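PDB 2VT1: surface presentation of antigens protein SpaS from Shigella flexneri, which is an inner-membrane component of the type III secretion system, required for secretion of the Ipa invasion proteins, represented here by a cytoplasmic fragment. Local coordinates for residues B[32-35]-B[36-40]; B[22-25]-B[26-30]. One frame throughout, in Å; residues are numbered along the deposited sequence. Where two conformers were deposited one is given.

Contact 1 (B[32-35]-B[36-40]); sequences VRKY and ANEVG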
ATOM      1  N   VAL B  32       5.469   9.179  -2.067  1.00 15.79           N
ATOM      2  CA  VAL B  32       4.529   8.450  -1.216  1.00 16.36           C
ATOM      3  C   VAL B  32       5.254   7.867   0.011  1.00 16.61           C
ATOM      4  O   VAL B  32       4.775   7.964   1.137  1.00 16.70           O
ATOM      5  CB  VAL B  32       3.802   7.344  -1.995  1.00 15.87           C
ATOM      6  CG1 VAL B  32       3.023   6.469  -1.049  1.00 14.59           C
ATOM      7  CG2 VAL B  32       2.856   7.956  -3.029  1.00 14.01           C
ATOM      8  N   ARG B  33       6.434   7.295  -0.202  1.00 17.79           N
ATOM      9  CA  ARG B  33       7.191   6.685   0.891  1.00 17.38           C
ATOM     10  C   ARG B  33       7.620   7.705   1.940  1.00 17.16           C
ATOM     11  O   ARG B  33       7.462   7.470   3.123  1.00 18.37           O
ATOM     12  CB  ARG B  33       8.388   5.920   0.322  1.00 19.46           C
ATOM     13  CG  ARG B  33       8.008   4.480  -0.041  1.00 27.32           C
ATOM     14  CD  ARG B  33       8.275   4.057  -1.500  1.00 34.98           C
ATOM     15  NE  ARG B  33       9.654   3.628  -1.720  1.00 39.18           N
ATOM     16  CZ  ARG B  33      10.055   2.821  -2.700  1.00 42.08           C
ATOM     17  NH1 ARG B  33       9.186   2.327  -3.572  1.00 44.05           N
ATOM     18  NH2 ARG B  33      11.337   2.499  -2.802  1.00 43.29           N
ATOM     19  N   LYS B  34       8.143   8.840   1.496  1.00 15.73           N
ATOM     20  CA  LYS B  34       8.592   9.899   2.377  1.00 17.29           C
ATOM     21  C   LYS B  34       7.447  10.486   3.201  1.00 15.78           C
ATOM     22  O   LYS B  34       7.608  10.749   4.391  1.00 17.11           O
ATOM     23  CB  LYS B  34       9.272  11.000   1.546  1.00 17.67           C
ATOM     24  CG  LYS B  34       9.601  12.280   2.305  1.00 23.11           C
ATOM     25  CD  LYS B  34      10.473  13.206   1.458  1.00 27.85           C
ATOM     26  CE  LYS B  34      10.963  14.430   2.227  1.00 32.20           C
ATOM     27  NZ  LYS B  34      12.393  14.746   1.861  1.00 34.58           N
ATOM     28  N   TYR B  35       6.301  10.715   2.567  1.00 16.81           N
ATOM     29  CA  TYR B  35       5.120  11.249   3.253  1.00 16.27           C
ATOM     30  C   TYR B  35       4.568  10.248   4.255  1.00 16.51           C
ATOM     31  O   TYR B  35       4.266  10.597   5.401  1.00 17.27           O
ATOM     32  CB  TYR B  35       4.024  11.613   2.241  1.00 16.94           C
ATOM     33  CG  TYR B  35       2.823  12.277   2.871  1.00 14.99           C
ATOM     34  CD1 TYR B  35       2.852  13.621   3.228  1.00 16.58           C
ATOM     35  CD2 TYR B  35       1.664  11.556   3.125  1.00  9.92           C
ATOM     36  CE1 TYR B  35       1.754  14.228   3.821  1.00 11.60           C
ATOM     37  CE2 TYR B  35       0.580  12.147   3.704  1.00 15.18           C
ATOM     38  CZ  TYR B  35       0.620  13.486   4.059  1.00 14.10           C
ATOM     39  OH  TYR B  35      -0.489  14.069   4.656  1.00 15.22           O
ATOM     40  N   ALA B  36       4.428   9.008   3.824  1.00 15.00           N
ATOM     41  CA  ALA B  36       4.018   7.936   4.718  1.00 16.39           C
ATOM     42  C   ALA B  36       4.878   7.920   5.979  1.00 18.06           C
ATOM     43  O   ALA B  36       4.363   7.837   7.083  1.00 19.51           O
ATOM     44  CB  ALA B  36       4.088   6.581   3.995  1.00 16.25           C
ATOM     45  N   ASN B  37       6.194   8.000   5.825  1.00 20.16           N
ATOM     46  CA  ASN B  37       7.068   7.982   6.982  1.00 21.40           C
ATOM     47  C   ASN B  37       6.890   9.232   7.840  1.00 21.10           C
ATOM     48  O   ASN B  37       6.907   9.163   9.057  1.00 22.71           O
ATOM     49  CB  ASN B  37       8.524   7.829   6.542  1.00 21.90           C
ATOM     50  CG  ASN B  37       9.494   7.971   7.691  1.00 25.77           C
ATOM     51  OD1 ASN B  37      10.117   9.016   7.855  1.00 35.61           O
ATOM     52  ND2 ASN B  37       9.624   6.926   8.501  1.00 26.96           N
ATOM     53  N   GLU B  38       6.705  10.376   7.202  1.00 22.19           N
ATOM     54  CA  GLU B  38       6.480  11.619   7.925  1.00 23.72           C
ATOM     55  C   GLU B  38       5.181  11.629   8.709  1.00 21.82           C
ATOM     56  O   GLU B  38       5.115  12.234   9.766  1.00 22.55           O
ATOM     57  CB  GLU B  38       6.497  12.802   6.974  1.00 24.23           C
ATOM     58  CG  GLU B  38       7.880  13.141   6.517  1.00 29.82           C
ATOM     59  CD  GLU B  38       7.900  14.295   5.532  1.00 39.49           C
ATOM     60  OE1 GLU B  38       6.885  14.504   4.826  1.00 43.90           O
ATOM     61  OE2 GLU B  38       8.943  14.987   5.461  1.00 48.41           O
ATOM     62  N   VAL B  39       4.151  10.965   8.206  1.00 21.07           N
ATOM     63  CA  VAL B  39       2.871  10.950   8.908  1.00 19.95           C
ATOM     64  C   VAL B  39       2.629   9.657   9.692  1.00 20.68           C
ATOM     65  O   VAL B  39       1.501   9.377  10.122  1.00 20.37           O
ATOM     66  CB  VAL B  39       1.695  11.242   7.952  1.00 19.59           C
ATOM     67  CG1 VAL B  39       1.942  12.552   7.235  1.00 16.93           C
ATOM     68  CG2 VAL B  39       1.503  10.120   6.942  1.00 17.80           C
ATOM     69  N   GLY B  40       3.682   8.864   9.870  1.00 20.90           N
ATOM     70  CA  GLY B  40       3.621   7.697  10.763  1.00 20.81           C
ATOM     71  C   GLY B  40       2.909   6.465  10.232  1.00 20.26           C
ATOM     72  O   GLY B  40       2.455   5.618  10.997  1.00 22.94           O
TER
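Four backbone hydrogen bonds join V32–Y35 to A36–V39 as the last turns of helix 26-38, from A36 N to V32 O through to V39 N to Y35 O, the latter 2.8 Å long. The helix then closes in a Schellman motif: V39 leaves helical geometry, G40 takes a positive phi of 77°, and I41 N turns back to A36 O while G40 N makes a weak bond to N37 O. Among the side chains, the pair Y35 and V39 carries the contact. With CG anti to the backbone N (chi1 -175°), the ring of Y35 stands out to the side of the helix, and V39 CG1 sits over one face in a CH-pi contact, 3.8 Å from the ring centroid and displaced toward the rim. The phenol hydroxyl is hydrogen-bonded to a basic side chain of another protein chain, which gives the far end of the ring a polar anchor. On the adjoining side of the helix, K34 and E38 lie near each other without a salt bridge: K34 NZ stays 5.0 Å from E38 OE2, so any attraction is probably modest. E38 CG instead lies against the helix backbone, 3.2 Å from K34 O.

Contact 2 (B[22-25]-B[26-30]); sequences LIET and NQCAL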
ATOM      1  N   LEU B  22      -3.850   2.899  -3.177  1.00 22.94           N
ATOM      2  CA  LEU B  22      -3.016   3.679  -4.069  1.00 21.34           C
ATOM      3  C   LEU B  22      -2.007   2.768  -4.742  1.00 19.25           C
ATOM      4  O   LEU B  22      -1.572   1.762  -4.182  1.00 19.43           O
ATOM      5  CB  LEU B  22      -2.341   4.855  -3.319  1.00 22.10           C
ATOM      6  CG  LEU B  22      -1.123   4.662  -2.398  1.00 18.09           C
ATOM      7  CD1 LEU B  22       0.176   4.681  -3.185  1.00 16.91           C
ATOM      8  CD2 LEU B  22      -1.085   5.746  -1.351  1.00 19.07           C
ATOM      9  N   ILE B  23      -1.686   3.103  -5.973  1.00 17.62           N
ATOM     10  CA  ILE B  23      -0.587   2.476  -6.672  1.00 18.10           C
ATOM     11  C   ILE B  23       0.171   3.567  -7.397  1.00 18.51           C
ATOM     12  O   ILE B  23      -0.366   4.197  -8.305  1.00 17.45           O
ATOM     13  CB  ILE B  23      -1.044   1.452  -7.717  1.00 17.78           C
ATOM     14  CG1 ILE B  23      -1.913   0.356  -7.078  1.00 17.94           C
ATOM     15  CG2 ILE B  23       0.183   0.839  -8.403  1.00 17.26           C
ATOM     16  CD1 ILE B  23      -2.256  -0.801  -8.019  1.00 14.26           C
ATOM     17  N   GLU B  24       1.413   3.792  -6.991  1.00 17.34           N
ATOM     18  CA  GLU B  24       2.261   4.768  -7.671  1.00 18.87           C
ATOM     19  C   GLU B  24       3.602   4.114  -8.010  1.00 18.48           C
ATOM     20  O   GLU B  24       3.963   3.094  -7.429  1.00 17.30           O
ATOM     21  CB  GLU B  24       2.473   6.017  -6.810  1.00 17.83           C
ATOM     22  CG  GLU B  24       1.193   6.714  -6.377  1.00 19.32           C
ATOM     23  CD  GLU B  24       0.420   7.349  -7.527  1.00 26.56           C
ATOM     24  OE1 GLU B  24       1.046   7.760  -8.529  1.00 30.66           O
ATOM     25  OE2 GLU B  24      -0.819   7.463  -7.417  1.00 28.37           O
ATOM     26  N   THR B  25       4.314   4.688  -8.976  1.00 17.50           N
ATOM     27  CA  THR B  25       5.575   4.147  -9.424  1.00 17.96           C
ATOM     28  C   THR B  25       6.617   5.261  -9.532  1.00 19.38           C
ATOM     29  O   THR B  25       6.284   6.446  -9.596  1.00 18.08           O
ATOM     30  CB  THR B  25       5.444   3.466 -10.837  1.00 19.83           C
ATOM     31  OG1 THR B  25       5.077   4.448 -11.823  1.00 20.97           O
ATOM     32  CG2 THR B  25       4.401   2.357 -10.830  1.00 18.71           C
ATOM     33  N   ASN B  26       7.883   4.858  -9.543  1.00 19.69           N
ATOM     34  CA  ASN B  26       9.011   5.762  -9.755  1.00 19.38           C
ATOM     35  C   ASN B  26       9.045   6.971  -8.827  1.00 18.50           C
ATOM     36  O   ASN B  26       9.038   6.808  -7.621  1.00 18.60           O
ATOM     37  CB  ASN B  26       9.073   6.159 -11.228  1.00 19.50           C
ATOM     38  CG  ASN B  26       9.417   4.980 -12.117  1.00 22.62           C
ATOM     39  OD1 ASN B  26      10.186   4.102 -11.710  1.00 26.15           O
ATOM     40  ND2 ASN B  26       8.833   4.936 -13.319  1.00 22.81           N
ATOM     41  N   GLN B  27       9.125   8.178  -9.365  1.00 17.83           N
ATOM     42  CA  GLN B  27       9.358   9.331  -8.501  1.00 18.13           C
ATOM     43  C   GLN B  27       8.188   9.588  -7.579  1.00 18.35           C
ATOM     44  O   GLN B  27       8.386   9.923  -6.412  1.00 19.08           O
ATOM     45  CB  GLN B  27       9.705  10.593  -9.303  1.00 19.15           C
ATOM     46  CG  GLN B  27      11.078  10.531  -9.978  1.00 22.08           C
ATOM     47  CD  GLN B  27      12.222  10.305  -9.005  1.00 23.24           C
ATOM     48  OE1 GLN B  27      12.406  11.055  -8.038  1.00 22.77           O
ATOM     49  NE2 GLN B  27      13.009   9.261  -9.264  1.00 26.54           N
ATOM     50  N   CYS B  28       6.965   9.447  -8.083  1.00 19.04           N
ATOM     51  CA  CYS B  28       5.786   9.616  -7.256  0.50 19.34           C
ATOM     52  C   CYS B  28       5.783   8.584  -6.131  1.00 19.04           C
ATOM     53  O   CYS B  28       5.383   8.879  -5.018  1.00 18.70           O
ATOM     54  CB  CYS B  28       4.513   9.488  -8.095  0.50 19.81           C
ATOM     55  SG  CYS B  28       4.094  10.963  -9.077  0.50 23.69           S
ATOM     56  N   ALA B  29       6.229   7.369  -6.430  1.00 18.75           N
ATOM     57  CA  ALA B  29       6.305   6.317  -5.399  1.00 18.11           C
ATOM     58  C   ALA B  29       7.237   6.716  -4.251  1.00 18.06           C
ATOM     59  O   ALA B  29       6.982   6.398  -3.089  1.00 15.80           O
ATOM     60  CB  ALA B  29       6.775   5.018  -6.004  1.00 16.70           C
ATOM     61  N   LEU B  30       8.331   7.398  -4.589  1.00 17.74           N
ATOM     62  CA  LEU B  30       9.324   7.789  -3.604  1.00 18.48           C
ATOM     63  C   LEU B  30       8.762   8.872  -2.684  1.00 18.35           C
ATOM     64  O   LEU B  30       9.136   8.956  -1.512  1.00 18.44           O
ATOM     65  CB  LEU B  30      10.602   8.315  -4.291  1.00 18.86           C
ATOM     66  CG  LEU B  30      11.457   7.382  -5.152  1.00 16.43           C
ATOM     67  CD1 LEU B  30      12.574   8.173  -5.802  1.00 16.94           C
ATOM     68  CD2 LEU B  30      12.030   6.225  -4.374  1.00 19.70           C
TER
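T25 O accepts a weak hydrogen bond from A29 N, 3.3 Å away, where strand 19-25 gives way to helix 26-38. This is a tight strand-to-helix connection, with the two short axes approaching to 5.2 Å at an angle of 122°. N26 makes the turn, its phi positive at 53°.

The close side of the contact is built on A29. Its methyl CB fits under the end of the strand, 3.5 Å from T25 C and 3.7 Å from E24 O, and it also touches A5 of strand 4-9 and H3 just before it. The side toward solvent is looser. There the E24 chain bends at chi2 (-67°), bringing OE1 to 3.9 Å from C28 CB, a van der Waals approach with no polar bond across it. C28 itself is exposed and was modelled in two conformers. At the turn, N26 is joined to H3 both through backbone hydrogen bonding and through a weak bond from H3 N to its OD1, which links the turn to the chain leading into edge strand 4-9.

The polar linkage between strand and helix is therefore slender: the hydrogen bond from A29 N to T25 O is long and weak, and much of the remaining contact is van der Waals, from the A29 methyl against peptide atoms and from E24 against C28.

In the fold
Contact 2 comes first along the chain and contact 1 follows, their centres about 12 Å apart, and helix 26-38 runs through both. Contact 2 is its entry from strand 19-25, the central strand of the three-stranded antiparallel sheet; contact 1 is its exit into the loop before strand 43-45. The two meet through V32, whose CG2 lies 3.9 Å from E24 CG and whose CG1 lies 4.0 Å from L22 CD1, so the helix folds back against the strand it has just left. V32 and L22 also pack on apolar side chains of another protein chain, consistent with both contacts lying beside a surface of this cytoplasmic fragment that meets another protein chain.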